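Local structure of transcriptional regulator (Corynebacterium diphtheriae, 3LMM) at residues N282-G287 / G408-P413. The protein is probably a transcriptional regulator, with Schlafen AlbA-like, RecG-type ATPase-related and helix-turn-helix-related regions, although its function has not been established. Numbering follows the deposited sequence.
Sequences NTVVEG and GRPVLP
R409 reaches from the segment 408-413 to the backbone of strand 282-286, where its guanidinium meets the carbonyl oxygen of T283. That oxygen lies at the edge of the guanidinium, in its plane, and receives two weak hydrogen bonds. The one from NH1 of R409 to O of T283 spans 3.3 Å, with an N-H...O angle of 153°. The other, from NH2 of R409 to the same O of T283, is longer at 3.5 Å. The arginine chain is extended from CG to NE, with chi2 at -178°, and this carries the charged group across the gap between two segments that run in nearly the same direction, 7° apart. CB of N282 lies over one face of the guanidinium, 4.2 Å above its plane and nearer the margin than the middle.

Further along, V284 turns CG1, the branch set anti to its carbonyl carbon, onto the ring of P410, approaching CG at 3.6 Å and also touching CD. Both residues are buried; V284 also packs on K291 and V293 of strand 289-293, and P410 on L415 of helix 412-419. Beyond this pair, L412 presents CD1 to the aliphatic part of E286, lying 3.6 Å from CG, and the two side chains lie alongside each other, pointing opposite ways. E286 is poorly ordered, so its carboxylate is not a firm feature of the contact.

The strand belongs to a two-stranded antiparallel hairpin with 289-293, and its partner segment links strand 400-406 of the six-stranded mixed sheet to helix 412-419. No backbone-to-backbone hydrogen bond joins the two segments, so 408-413 does not add a strand to the hairpin here, although G408 bonds through its backbone to E295. Between these two segments the contact is made through side chains, one of them bonding to a main-chain carbonyl: a buried valine-proline contact flanked by a solvent-exposed polar end and a partly exposed leucine-glutamate end.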
loop_
_atom_site.group_PDB
_atom_site.type_symbol
_atom_site.label_atom_id
_atom_site.label_comp_id
_atom_site.label_asym_id
_atom_site.label_seq_id
_atom_site.Cartn_x
_atom_site.Cartn_y
_atom_site.Cartn_z
ATOM N N ASN A 282 -11.139 27.660 -0.241
ATOM C CA ASN A 282 -11.606 28.799 -1.016
ATOM C C ASN A 282 -12.290 28.424 -2.336
ATOM O O ASN A 282 -12.188 27.297 -2.813
ATOM C CB ASN A 282 -10.442 29.749 -1.286
ATOM C CG ASN A 282 -9.167 29.015 -1.610
ATOM O OD1 ASN A 282 -9.173 28.081 -2.396
ATOM N ND2 ASN A 282 -8.062 29.430 -0.993
ATOM N N THR A 283 -12.979 29.388 -2.936
ATOM C CA THR A 283 -13.708 29.137 -4.168
ATOM C C THR A 283 -12.964 29.491 -5.455
ATOM O O THR A 283 -12.450 30.601 -5.605
ATOM C CB THR A 283 -15.069 29.874 -4.135
ATOM O OG1 THR A 283 -14.858 31.274 -4.327
ATOM C CG2 THR A 283 -15.759 29.669 -2.782
ATOM N N VAL A 284 -12.924 28.529 -6.381
ATOM C CA VAL A 284 -12.275 28.697 -7.686
ATOM C C VAL A 284 -13.349 28.771 -8.790
ATOM O O VAL A 284 -14.403 28.127 -8.706
ATOM C CB VAL A 284 -11.303 27.516 -8.019
ATOM C CG1 VAL A 284 -10.623 27.013 -6.752
ATOM C CG2 VAL A 284 -12.043 26.392 -8.723
ATOM N N VAL A 285 -13.075 29.547 -9.831
ATOM C CA VAL A 285 -14.027 29.707 -10.923
ATOM C C VAL A 285 -13.473 29.220 -12.262
ATOM O O VAL A 285 -12.353 29.556 -12.646
ATOM C CB VAL A 285 -14.437 31.188 -11.060
ATOM C CG1 VAL A 285 -15.496 31.341 -12.132
ATOM C CG2 VAL A 285 -14.926 31.712 -9.735
ATOM N N GLU A 286 -14.269 28.425 -12.965
ATOM C CA GLU A 286 -13.880 27.892 -14.265
ATOM C C GLU A 286 -15.085 27.987 -15.186
ATOM O O GLU A 286 -16.040 27.223 -15.042
ATOM C CB GLU A 286 -13.427 26.429 -14.141
ATOM C CG GLU A 286 -11.911 26.216 -14.000
ATOM C CD GLU A 286 -11.167 26.349 -15.330
ATOM O OE1 GLU A 286 -11.254 27.422 -15.974
ATOM O OE2 GLU A 286 -10.496 25.373 -15.737
ATOM N N GLY A 287 -15.043 28.923 -16.133
ATOM C CA GLY A 287 -16.170 29.093 -17.035
ATOM C C GLY A 287 -17.386 29.465 -16.209
ATOM O O GLY A 287 -18.480 28.927 -16.392
ATOM N N GLY A 408 -2.714 25.440 -1.186
ATOM C CA GLY A 408 -3.145 26.759 -1.603
ATOM C C GLY A 408 -4.094 26.684 -2.788
ATOM O O GLY A 408 -4.696 25.644 -3.049
ATOM N N ARG A 409 -4.241 27.786 -3.512
ATOM C CA ARG A 409 -5.132 27.789 -4.661
ATOM C C ARG A 409 -4.635 26.851 -5.752
ATOM O O ARG A 409 -3.430 26.724 -5.983
ATOM C CB ARG A 409 -5.281 29.199 -5.235
ATOM C CG ARG A 409 -6.321 30.049 -4.533
ATOM C CD ARG A 409 -6.450 31.420 -5.166
ATOM N NE ARG A 409 -7.590 32.127 -4.610
ATOM C CZ ARG A 409 -8.851 31.877 -4.942
ATOM N NH1 ARG A 409 -9.127 30.938 -5.839
ATOM N NH2 ARG A 409 -9.841 32.552 -4.358
ATOM N N PRO A 410 -5.564 26.169 -6.436
ATOM C CA PRO A 410 -5.142 25.257 -7.496
ATOM C C PRO A 410 -4.683 26.055 -8.716
ATOM O O PRO A 410 -5.055 27.219 -8.890
ATOM C CB PRO A 410 -6.400 24.436 -7.758
ATOM C CG PRO A 410 -7.508 25.413 -7.480
ATOM C CD PRO A 410 -7.029 26.130 -6.246
ATOM N N VAL A 411 -3.853 25.429 -9.541
ATOM C CA VAL A 411 -3.359 26.066 -10.756
ATOM C C VAL A 411 -4.256 25.624 -11.924
ATOM O O VAL A 411 -4.150 24.502 -12.422
ATOM C CB VAL A 411 -1.852 25.698 -11.018
ATOM C CG1 VAL A 411 -1.663 24.197 -11.006
ATOM C CG2 VAL A 411 -1.392 26.275 -12.349
ATOM N N LEU A 412 -5.146 26.526 -12.338
ATOM C CA LEU A 412 -6.101 26.278 -13.412
ATOM C C LEU A 412 -5.560 25.526 -14.631
ATOM O O LEU A 412 -6.047 24.436 -14.948
ATOM C CB LEU A 412 -6.735 27.596 -13.881
ATOM C CG LEU A 412 -7.705 28.313 -12.938
ATOM C CD1 LEU A 412 -8.844 27.369 -12.592
ATOM C CD2 LEU A 412 -6.980 28.783 -11.680
ATOM N N PRO A 413 -4.552 26.087 -15.329
ATOM C CA PRO A 413 -4.041 25.372 -16.498
ATOM C C PRO A 413 -3.806 23.882 -16.251
ATOM O O PRO A 413 -4.221 23.035 -17.048
ATOM C CB PRO A 413 -2.775 26.148 -16.849
ATOM C CG PRO A 413 -2.384 26.800 -15.578
ATOM C CD PRO A 413 -3.697 27.242 -15.012
#